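Local structure of gamma-D-glutamyl-L-lysine dipeptidyl-peptidase (Bacillus cereus ATCC 10987, 3H41) at residues I28-P31 / S32-P36; V37-W40 / K41-K44; V73-G77 / D78-V82; D191-N194 / T195-F199. The protein probably cleaves gamma-D-glutamyl-L-lysine bonds in peptidoglycan peptides as a cysteine peptidase of the NlpC/P60 family, releasing the dipeptide L-Ala-gamma-D-Glu. All coordinates share one frame; numbering follows the deposited sequence.

Interaction 1: residues I28-P31 / S32-P36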
loop_
_atom_site.group_PDB
_atom_site.type_symbol
_atom_site.label_atom_id
_atom_site.label_comp_id
_atom_site.label_asym_id
_atom_site.label_seq_id
_atom_site.Cartn_x
_atom_site.Cartn_y
_atom_site.Cartn_z
ATOM N N ILE A 28 10.159 1.665 -20.134
ATOM C CA ILE A 28 8.732 1.687 -19.774
ATOM C C ILE A 28 8.510 1.971 -18.279
ATOM O O ILE A 28 7.434 2.365 -17.903
ATOM C CB ILE A 28 8.030 0.349 -20.156
ATOM C CG1 ILE A 28 6.521 0.568 -20.336
ATOM C CG2 ILE A 28 8.410 -0.785 -19.182
ATOM C CD1 ILE A 28 5.874 -0.485 -21.255
ATOM N N ASP A 29 9.525 1.790 -17.435
ATOM C CA ASP A 29 9.350 2.031 -16.003
ATOM C C ASP A 29 9.627 3.474 -15.550
ATOM O O ASP A 29 9.420 3.819 -14.374
ATOM C CB ASP A 29 10.217 1.099 -15.184
ATOM C CG ASP A 29 9.970 -0.324 -15.502
ATOM O OD1 ASP A 29 8.785 -0.721 -15.424
ATOM O OD2 ASP A 29 10.952 -1.011 -15.879
ATOM N N VAL A 30 10.054 4.306 -16.481
ATOM C CA VAL A 30 10.461 5.679 -16.188
ATOM C C VAL A 30 9.389 6.461 -15.464
ATOM O O VAL A 30 9.705 7.127 -14.478
ATOM C CB VAL A 30 10.993 6.412 -17.456
ATOM C CG1 VAL A 30 11.093 7.937 -17.233
ATOM C CG2 VAL A 30 12.370 5.837 -17.851
ATOM N N PRO A 31 8.103 6.330 -15.875
ATOM C CA PRO A 31 7.072 7.105 -15.162
ATOM C C PRO A 31 6.819 6.698 -13.687
ATOM O O PRO A 31 6.206 7.457 -12.927
ATOM C CB PRO A 31 5.812 6.903 -16.004
ATOM C CG PRO A 31 6.245 6.311 -17.302
ATOM C CD PRO A 31 7.600 5.734 -17.135
ATOM N N SER A 32 7.337 5.557 -13.276
ATOM C CA SER A 32 7.354 5.207 -11.855
ATOM C C SER A 32 8.492 5.866 -11.068
ATOM O O SER A 32 8.441 5.884 -9.811
ATOM C CB SER A 32 7.409 3.666 -11.672
ATOM O OG SER A 32 8.707 3.174 -11.896
ATOM N N ALA A 33 9.521 6.361 -11.769
ATOM C CA ALA A 33 10.786 6.753 -11.109
ATOM C C ALA A 33 11.015 8.269 -11.063
ATOM O O ALA A 33 11.978 8.717 -10.449
ATOM C CB ALA A 33 11.939 6.068 -11.781
ATOM N N THR A 34 10.144 9.031 -11.710
ATOM C CA THR A 34 10.243 10.489 -11.774
ATOM C C THR A 34 9.557 11.122 -10.561
ATOM O O THR A 34 8.849 10.445 -9.808
ATOM C CB THR A 34 9.577 11.021 -13.054
ATOM O OG1 THR A 34 8.220 10.500 -13.157
ATOM C CG2 THR A 34 10.403 10.618 -14.284
ATOM N N ASN A 35 9.761 12.426 -10.394
ATOM C CA ASN A 35 9.052 13.203 -9.402
ATOM C C ASN A 35 8.521 14.412 -10.134
ATOM O O ASN A 35 9.302 15.245 -10.521
ATOM C CB ASN A 35 9.958 13.652 -8.257
ATOM C CG ASN A 35 9.180 14.358 -7.166
ATOM O OD1 ASN A 35 8.077 14.792 -7.393
ATOM N ND2 ASN A 35 9.753 14.471 -5.983
ATOM N N PRO A 36 7.198 14.494 -10.346
ATOM C CA PRO A 36 6.172 13.543 -9.930
ATOM C C PRO A 36 6.129 12.253 -10.748
ATOM O O PRO A 36 6.684 12.170 -11.846
ATOM C CB PRO A 36 4.883 14.304 -10.180
ATOM C CG PRO A 36 5.217 15.209 -11.332
ATOM C CD PRO A 36 6.637 15.592 -11.144
#

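Interaction 2: residues V37-W40 / K41-K44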
loop_
_atom_site.group_PDB
_atom_site.type_symbol
_atom_site.label_atom_id
_atom_site.label_comp_id
_atom_site.label_asym_id
_atom_site.label_seq_id
_atom_site.Cartn_x
_atom_site.Cartn_y
_atom_site.Cartn_z
ATOM N N VAL A 37 5.490 11.244 -10.169
ATOM C CA VAL A 37 5.236 9.990 -10.868
ATOM C C VAL A 37 4.020 10.102 -11.769
ATOM O O VAL A 37 3.191 10.987 -11.576
ATOM C CB VAL A 37 5.018 8.823 -9.868
ATOM C CG1 VAL A 37 6.290 8.565 -9.044
ATOM C CG2 VAL A 37 3.801 9.021 -8.929
ATOM N N ASP A 38 3.891 9.174 -12.729
ATOM C CA ASP A 38 2.602 8.927 -13.376
ATOM C C ASP A 38 2.315 7.434 -13.409
ATOM O O ASP A 38 2.696 6.727 -14.342
ATOM C CB ASP A 38 2.563 9.534 -14.778
ATOM C CG ASP A 38 1.187 9.420 -15.423
ATOM O OD1 ASP A 38 0.292 8.652 -14.955
ATOM O OD2 ASP A 38 1.006 10.103 -16.422
ATOM N N LEU A 39 1.668 6.951 -12.362
ATOM C CA LEU A 39 1.510 5.520 -12.161
ATOM C C LEU A 39 0.401 4.898 -12.998
ATOM O O LEU A 39 0.432 3.677 -13.224
ATOM C CB LEU A 39 1.293 5.206 -10.674
ATOM C CG LEU A 39 2.512 5.548 -9.785
ATOM C CD1 LEU A 39 2.259 5.321 -8.294
ATOM C CD2 LEU A 39 3.757 4.785 -10.230
ATOM N N TRP A 40 -0.582 5.686 -13.426
ATOM C CA TRP A 40 -1.541 5.191 -14.420
ATOM C C TRP A 40 -0.853 5.001 -15.778
ATOM O O TRP A 40 -1.043 3.979 -16.441
ATOM C CB TRP A 40 -2.786 6.077 -14.558
ATOM C CG TRP A 40 -3.662 6.146 -13.346
ATOM C CD1 TRP A 40 -4.051 7.271 -12.721
ATOM C CD2 TRP A 40 -4.243 5.046 -12.589
ATOM N NE1 TRP A 40 -4.854 6.978 -11.662
ATOM C CE2 TRP A 40 -4.975 5.618 -11.546
ATOM C CE3 TRP A 40 -4.219 3.655 -12.707
ATOM C CZ2 TRP A 40 -5.662 4.862 -10.618
ATOM C CZ3 TRP A 40 -4.935 2.887 -11.792
ATOM C CH2 TRP A 40 -5.631 3.497 -10.747
ATOM N N LYS A 41 -0.055 5.969 -16.212
ATOM C CA LYS A 41 0.770 5.755 -17.390
ATOM C C LYS A 41 1.659 4.527 -17.263
ATOM O O LYS A 41 1.753 3.738 -18.203
ATOM C CB LYS A 41 1.660 6.945 -17.691
ATOM C CG LYS A 41 2.457 6.767 -18.972
ATOM C CD LYS A 41 3.526 7.858 -19.164
ATOM C CE LYS A 41 3.139 8.908 -20.161
ATOM N NZ LYS A 41 4.381 9.514 -20.743
ATOM N N TRP A 42 2.309 4.348 -16.114
ATOM C CA TRP A 42 3.184 3.193 -15.929
ATOM C C TRP A 42 2.445 1.862 -16.114
ATOM O O TRP A 42 2.812 1.045 -16.971
ATOM C CB TRP A 42 3.797 3.219 -14.552
ATOM C CG TRP A 42 4.749 2.112 -14.280
ATOM C CD1 TRP A 42 5.775 1.695 -15.087
ATOM C CD2 TRP A 42 4.837 1.345 -13.091
ATOM N NE1 TRP A 42 6.463 0.678 -14.481
ATOM C CE2 TRP A 42 5.925 0.450 -13.249
ATOM C CE3 TRP A 42 4.070 1.278 -11.907
ATOM C CZ2 TRP A 42 6.268 -0.483 -12.274
ATOM C CZ3 TRP A 42 4.418 0.376 -10.944
ATOM C CH2 TRP A 42 5.514 -0.494 -11.111
ATOM N N THR A 43 1.389 1.658 -15.343
ATOM C CA THR A 43 0.690 0.369 -15.355
ATOM C C THR A 43 -0.116 0.144 -16.622
ATOM O O THR A 43 -0.173 -0.981 -17.157
ATOM C CB THR A 43 -0.242 0.206 -14.128
ATOM O OG1 THR A 43 -1.133 1.314 -14.045
ATOM C CG2 THR A 43 0.571 0.082 -12.864
ATOM N N LYS A 44 -0.746 1.195 -17.129
ATOM C CA LYS A 44 -1.629 1.019 -18.271
ATOM C C LYS A 44 -0.841 0.848 -19.586
ATOM O O LYS A 44 -1.366 0.313 -20.532
ATOM C CB LYS A 44 -2.665 2.157 -18.352
ATOM C CG LYS A 44 -3.642 2.064 -17.183
ATOM C CD LYS A 44 -4.869 2.967 -17.270
ATOM C CE LYS A 44 -5.793 2.786 -16.014
ATOM N NZ LYS A 44 -6.015 1.361 -15.475
#

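Interaction 3: residues V73-G77 / D78-V82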
loop_
_atom_site.group_PDB
_atom_site.type_symbol
_atom_site.label_atom_id
_atom_site.label_comp_id
_atom_site.label_asym_id
_atom_site.label_seq_id
_atom_site.Cartn_x
_atom_site.Cartn_y
_atom_site.Cartn_z
ATOM N N VAL A 73 19.686 4.296 4.232
ATOM C CA VAL A 73 20.813 3.466 4.690
ATOM C C VAL A 73 22.003 3.304 3.722
ATOM O O VAL A 73 23.084 2.885 4.143
ATOM C CB VAL A 73 20.323 2.058 5.135
ATOM C CG1 VAL A 73 19.329 2.168 6.339
ATOM C CG2 VAL A 73 19.717 1.287 3.974
ATOM N N ASP A 74 21.826 3.615 2.437
ATOM C CA ASP A 74 22.912 3.475 1.453
ATOM C C ASP A 74 22.577 4.360 0.287
ATOM O O ASP A 74 21.413 4.780 0.152
ATOM C CB ASP A 74 23.055 2.014 0.996
ATOM C CG ASP A 74 24.459 1.672 0.458
ATOM O OD1 ASP A 74 25.298 2.581 0.247
ATOM O OD2 ASP A 74 24.707 0.471 0.249
ATOM N N LYS A 75 23.582 4.682 -0.528
ATOM C CA LYS A 75 23.412 5.522 -1.709
ATOM C C LYS A 75 24.374 5.063 -2.788
ATOM O O LYS A 75 25.560 4.906 -2.522
ATOM C CB LYS A 75 23.666 7.011 -1.411
ATOM C CG LYS A 75 23.680 7.916 -2.644
ATOM C CD LYS A 75 23.635 9.404 -2.271
ATOM C CE LYS A 75 23.886 10.304 -3.469
ATOM N NZ LYS A 75 23.344 11.674 -3.244
ATOM N N LYS A 76 23.853 4.791 -3.977
ATOM C CA LYS A 76 24.665 4.443 -5.127
ATOM C C LYS A 76 24.209 5.316 -6.285
ATOM O O LYS A 76 23.114 5.139 -6.827
ATOM C CB LYS A 76 24.504 2.983 -5.512
ATOM C CG LYS A 76 24.791 1.955 -4.442
ATOM C CD LYS A 76 26.253 1.644 -4.307
ATOM C CE LYS A 76 26.479 0.337 -3.542
ATOM N NZ LYS A 76 27.586 0.526 -2.569
ATOM N N GLY A 77 25.033 6.278 -6.662
ATOM C CA GLY A 77 24.658 7.236 -7.700
ATOM C C GLY A 77 23.393 8.000 -7.340
ATOM O O GLY A 77 23.300 8.561 -6.256
ATOM N N ASP A 78 22.418 7.995 -8.246
ATOM C CA ASP A 78 21.122 8.666 -8.042
ATOM C C ASP A 78 20.129 7.851 -7.183
ATOM O O ASP A 78 19.025 8.319 -6.907
ATOM C CB ASP A 78 20.468 8.953 -9.398
ATOM C CG ASP A 78 21.257 9.947 -10.244
ATOM O OD1 ASP A 78 21.846 10.899 -9.692
ATOM O OD2 ASP A 78 21.278 9.787 -11.480
ATOM N N TRP A 79 20.514 6.643 -6.782
ATOM C CA TRP A 79 19.643 5.752 -6.026
ATOM C C TRP A 79 20.025 5.650 -4.560
ATOM O O TRP A 79 21.203 5.656 -4.214
ATOM C CB TRP A 79 19.668 4.361 -6.649
ATOM C CG TRP A 79 19.026 4.324 -7.995
ATOM C CD1 TRP A 79 19.565 4.775 -9.159
ATOM C CD2 TRP A 79 17.696 3.852 -8.323
ATOM N NE1 TRP A 79 18.682 4.561 -10.205
ATOM C CE2 TRP A 79 17.524 4.019 -9.707
ATOM C CE3 TRP A 79 16.660 3.277 -7.583
ATOM C CZ2 TRP A 79 16.345 3.646 -10.367
ATOM C CZ3 TRP A 79 15.517 2.905 -8.227
ATOM C CH2 TRP A 79 15.362 3.092 -9.614
ATOM N N VAL A 80 19.011 5.541 -3.695
ATOM C CA VAL A 80 19.211 5.263 -2.276
ATOM C C VAL A 80 18.542 3.969 -1.889
ATOM O O VAL A 80 17.525 3.587 -2.474
ATOM C CB VAL A 80 18.690 6.397 -1.353
ATOM C CG1 VAL A 80 19.698 7.556 -1.355
ATOM C CG2 VAL A 80 17.261 6.902 -1.752
ATOM N N LYS A 81 19.097 3.317 -0.869
ATOM C CA LYS A 81 18.480 2.193 -0.240
ATOM C C LYS A 81 17.854 2.748 1.023
ATOM O O LYS A 81 18.489 3.567 1.707
ATOM C CB LYS A 81 19.492 1.091 0.059
ATOM C CG LYS A 81 18.816 -0.207 0.492
ATOM C CD LYS A 81 19.805 -1.293 0.857
ATOM C CE LYS A 81 19.036 -2.509 1.337
ATOM N NZ LYS A 81 19.954 -3.576 1.785
ATOM N N VAL A 82 16.592 2.365 1.265
ATOM C CA VAL A 82 15.772 2.895 2.366
ATOM C C VAL A 82 15.081 1.763 3.090
ATOM O O VAL A 82 14.945 0.660 2.553
ATOM C CB VAL A 82 14.752 3.985 1.884
ATOM C CG1 VAL A 82 15.441 5.052 1.068
ATOM C CG2 VAL A 82 13.601 3.397 1.044
#

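Interaction 4: residues D191-N194 / T195-F199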
loop_
_atom_site.group_PDB
_atom_site.type_symbol
_atom_site.label_atom_id
_atom_site.label_comp_id
_atom_site.label_asym_id
_atom_site.label_seq_id
_atom_site.Cartn_x
_atom_site.Cartn_y
_atom_site.Cartn_z
ATOM N N ASP A 191 -16.465 -3.306 7.619
ATOM C CA ASP A 191 -15.697 -2.102 7.241
ATOM C C ASP A 191 -14.511 -2.471 6.321
ATOM O O ASP A 191 -14.244 -1.793 5.326
ATOM C CB ASP A 191 -15.126 -1.380 8.447
ATOM C CG ASP A 191 -16.193 -0.991 9.509
ATOM O OD1 ASP A 191 -17.384 -0.987 9.204
ATOM O OD2 ASP A 191 -15.794 -0.688 10.646
ATOM N N LEU A 192 -13.793 -3.525 6.696
ATOM C CA LEU A 192 -12.671 -4.056 5.913
ATOM C C LEU A 192 -13.132 -4.529 4.532
ATOM O O LEU A 192 -12.506 -4.223 3.527
ATOM C CB LEU A 192 -11.997 -5.209 6.629
ATOM C CG LEU A 192 -11.418 -5.008 8.047
ATOM C CD1 LEU A 192 -10.932 -6.319 8.565
ATOM C CD2 LEU A 192 -10.302 -3.970 8.103
ATOM N N ILE A 193 -14.274 -5.205 4.503
ATOM C CA ILE A 193 -14.801 -5.757 3.290
ATOM C C ILE A 193 -15.219 -4.620 2.369
ATOM O O ILE A 193 -14.884 -4.611 1.178
ATOM C CB ILE A 193 -15.969 -6.762 3.584
ATOM C CG1 ILE A 193 -15.388 -7.971 4.342
ATOM C CG2 ILE A 193 -16.681 -7.148 2.286
ATOM C CD1 ILE A 193 -16.403 -8.981 4.867
ATOM N N ASN A 194 -15.881 -3.631 2.954
ATOM C CA ASN A 194 -16.371 -2.515 2.205
ATOM C C ASN A 194 -15.205 -1.739 1.634
ATOM O O ASN A 194 -15.258 -1.280 0.467
ATOM C CB ASN A 194 -17.317 -1.652 3.074
ATOM C CG ASN A 194 -18.707 -2.252 3.136
ATOM O OD1 ASN A 194 -19.153 -2.886 2.169
ATOM N ND2 ASN A 194 -19.361 -2.133 4.281
ATOM N N THR A 195 -14.135 -1.646 2.417
ATOM C CA THR A 195 -12.899 -1.025 1.939
ATOM C C THR A 195 -12.355 -1.741 0.704
ATOM O O THR A 195 -12.119 -1.133 -0.325
ATOM C CB THR A 195 -11.830 -0.921 3.049
ATOM O OG1 THR A 195 -12.276 0.020 4.050
ATOM C CG2 THR A 195 -10.483 -0.441 2.465
ATOM N N GLY A 196 -12.202 -3.049 0.798
ATOM C CA GLY A 196 -11.753 -3.854 -0.332
ATOM C C GLY A 196 -12.607 -3.714 -1.546
ATOM O O GLY A 196 -12.078 -3.579 -2.663
ATOM N N LYS A 197 -13.926 -3.751 -1.351
ATOM C CA LYS A 197 -14.882 -3.585 -2.458
ATOM C C LYS A 197 -14.739 -2.322 -3.251
ATOM O O LYS A 197 -15.051 -2.329 -4.463
ATOM C CB LYS A 197 -16.341 -3.768 -2.003
ATOM C CG LYS A 197 -16.704 -5.201 -1.581
ATOM C CD LYS A 197 -18.138 -5.283 -1.053
ATOM C CE LYS A 197 -18.610 -6.709 -0.792
ATOM N NZ LYS A 197 -20.047 -6.755 -0.282
HETATM N N MSE A 198 -14.249 -1.241 -2.623
HETATM C CA MSE A 198 -14.025 -0.003 -3.366
HETATM C C MSE A 198 -13.078 -0.202 -4.536
HETATM O O MSE A 198 -13.137 0.560 -5.514
HETATM C CB MSE A 198 -13.478 1.107 -2.461
HETATM C CG MSE A 198 -14.404 1.479 -1.274
HETATM SE SE MSE A 198 -13.765 3.218 -0.572
HETATM C CE MSE A 198 -11.933 2.822 -0.349
ATOM N N PHE A 199 -12.193 -1.194 -4.442
ATOM C CA PHE A 199 -11.144 -1.387 -5.435
ATOM C C PHE A 199 -11.466 -2.435 -6.494
ATOM O O PHE A 199 -10.605 -2.725 -7.291
ATOM C CB PHE A 199 -9.842 -1.785 -4.742
ATOM C CG PHE A 199 -9.313 -0.733 -3.781
ATOM C CD1 PHE A 199 -8.576 0.330 -4.250
ATOM C CD2 PHE A 199 -9.574 -0.816 -2.450
ATOM C CE1 PHE A 199 -8.074 1.294 -3.390
ATOM C CE2 PHE A 199 -9.097 0.182 -1.561
ATOM C CZ PHE A 199 -8.332 1.203 -2.035
#

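Interaction 1: residues I28-P31 / S32-P36
The carbonyl group of Asp29 meets Ser32 in two different ways: the hydroxyl lies in the carbonyl plane, while the amide nitrogen stands above it. Ser32 OG donates to Asp29 O at 2.7 Å, and Ser32 N adds a second bond to that oxygen at 2.9 Å, the nitrogen lying 47° out of the plane. The oxygen is thus gripped twice by one residue. What makes this possible is the serine torsion, which places OG between its own backbone nitrogen and carbonyl carbon (chi1 78°) and folds the hydroxyl back over the turn. The carbonyl of Val30 repeats the out-of-plane approach, accepting from Ala33 N at 2.8 Å with the donor again well above the plane; Thr34 N reaches the same oxygen only weakly, at 3.4 Å. On the outer side, Val30 CG1 touches Thr34 CG2 at 4.0 Å, the two side chains crossing at about a right angle. Thr34 OG1 turns the other way along the chain and donates to Pro36 O at 2.6 Å, bridging the cis peptide bond between Asn35 and Pro36. The carboxylate of Asp29 is engaged outside this turn, in a salt bridge with Arg26 through OD2 and in a hydrogen bond from Trp42 NE1 to OD1. Gln104 NE2 binds the carbonyl oxygens of both Ser32 and Thr34. Bonds from residue i+3 back to residue i, the sole i+4 bond being weak, mark a short, weakly bonded helical turn that follows a 3-10 segment and leads into a cis-proline loop.

Interaction 2: residues V37-W40 / K41-K44
An aspartate N-cap starts helix 39-45: Asp38 OD1 accepts from Lys41 N at 3.0 Å along a nearly straight N-H line (171°). The donor comes from above the carboxylate plane, 61° out of it. With CG swung anti to the backbone nitrogen (chi1 -174°), the carboxylate also lies against the flank of Lys41, its CG 3.4 Å from Lys41 CB, and the two side chains cross almost perpendicularly. A negative group at this end would be expected to interact favourably with the helix dipole. The helix that it caps lies beside the short turn 30-33, and the side chain of Trp42 is about 10 Å from that of the substrate-binding Asp215. Within the first turn, Leu39 O takes two bonds from Thr43, one from N at 3.1 Å and one in the carbonyl plane from OG1 at 3.0 Å. Leu39 and Trp42 run side by side, with Leu39 CD2 3.9 Å from Trp42 CE3 in an apolar contact. Trp40 and Lys44 also lie side by side, Lys44 CE 3.8 Å from Trp40 CE3, with the amine close by. Farther out, the Trp40 ring meets that of Phe212, and its NE1 is bonded to Glu141 OE2.

Interaction 3: residues V73-G77 / D78-V82
Strands 73-76 and 79-82 run antiparallel at 164° and are joined by a type II' turn from Lys76 to Trp79, closed by Trp79 N to Lys76 O at 3.0 Å and by the reciprocal Lys76 N to Trp79 O bond. Gly77 supplies the positive phi (58°) that the second position of this turn requires. At the other end Val73 and Asp74 both face Lys81 in a classic beta bulge: Val73 N donates to Lys81 O at 2.9 Å, and Asp74 N reaches the same oxygen weakly. The bulge brings Val73 CG2 alongside the extended stem of Lys81, 3.9 Å from its CG, while Asp74 CB and Lys81 CB meet at 3.8 Å. Asp74 OD1 turns back onto its own strand and accepts from Lys75 N at 2.8 Å. Lys75 CB rests against Val80 CG1 (4.0 Å) in the non-hydrogen-bonded pair, leaving its amine to form a salt bridge with Glu102. Lys75, Lys76, Gly77 and Asp78 are exposed, but the Trp79 ring turns inward to meet Trp19 edge-to-face. Backbone bonds therefore set the register of this SH3-domain hairpin; of the side chains, Lys75 and Lys81 bring only their aliphatic stems against the partner strand.

Interaction 4: residues D191-N194 / T195-F199
Ile193 overlaps the stem of Lys197, one helical turn on: the two side chains point the same way, with Ile193 CG2 3.7 Å from Lys197 CE. The isoleucine presents this methyl because CG2 is anti to its backbone nitrogen, with CG1 taking the place beside that nitrogen (chi1 -66°). Asn194 approaches the same lysine at an angle, its OD1 4.1 Å from Lys197 CD, and Lys197 NZ itself is hydrogen-bonded to a bound tetraethylene glycol that probably comes from the crystallisation liquor. Beneath these contacts, Lys197 N donates to Ile193 O at 2.8 Å, nearly in line with the carbonyl bond, and Gly196 N to Leu192 O at 3.0 Å. The helix, 189-197, belongs to the NlpC/P60 peptidase domain, where Leu192 packs on helix 218-225, which starts just after the inferred nucleophile Cys216, and Leu192 and Ile193 both touch Met272 of strand 267-275. Thr195 pins Asp191 O from opposite faces of its carbonyl plane, through N at 2.9 Å and OG1 at 3.0 Å. That hydroxyl is also hydrogen-bonded to His227 NE2, which ties the helix backbone to the loop after 218-225. Farther along, Met198, present as selenomethionine, lays CG 3.4 Å from Asn194 O, and its amide donates to that oxygen at 3.3 Å.

In the fold
Interactions 1 and 2 are neighbours in sequence and space: their centres lie 8 Å apart, and the backbone bond between Pro31 and Asp38 helps join the two short helices. Each has three buried touching residues, whereas interaction 4 buries Leu192, Ile193, Thr195 and Gly196 and exposes Asn194 and Lys197. In interactions 1, 2 and 4 a serine or threonine hydroxyl doubles the bond to a carbonyl of the preceding turn, three residues back in 28-36 and four in the regular helices. Interaction 3, the most exposed with five of ten residues, relies instead on cross-strand backbone pairing. It lies about 36 Å, centre to centre, from interaction 4, in the SH3 rather than the peptidase region.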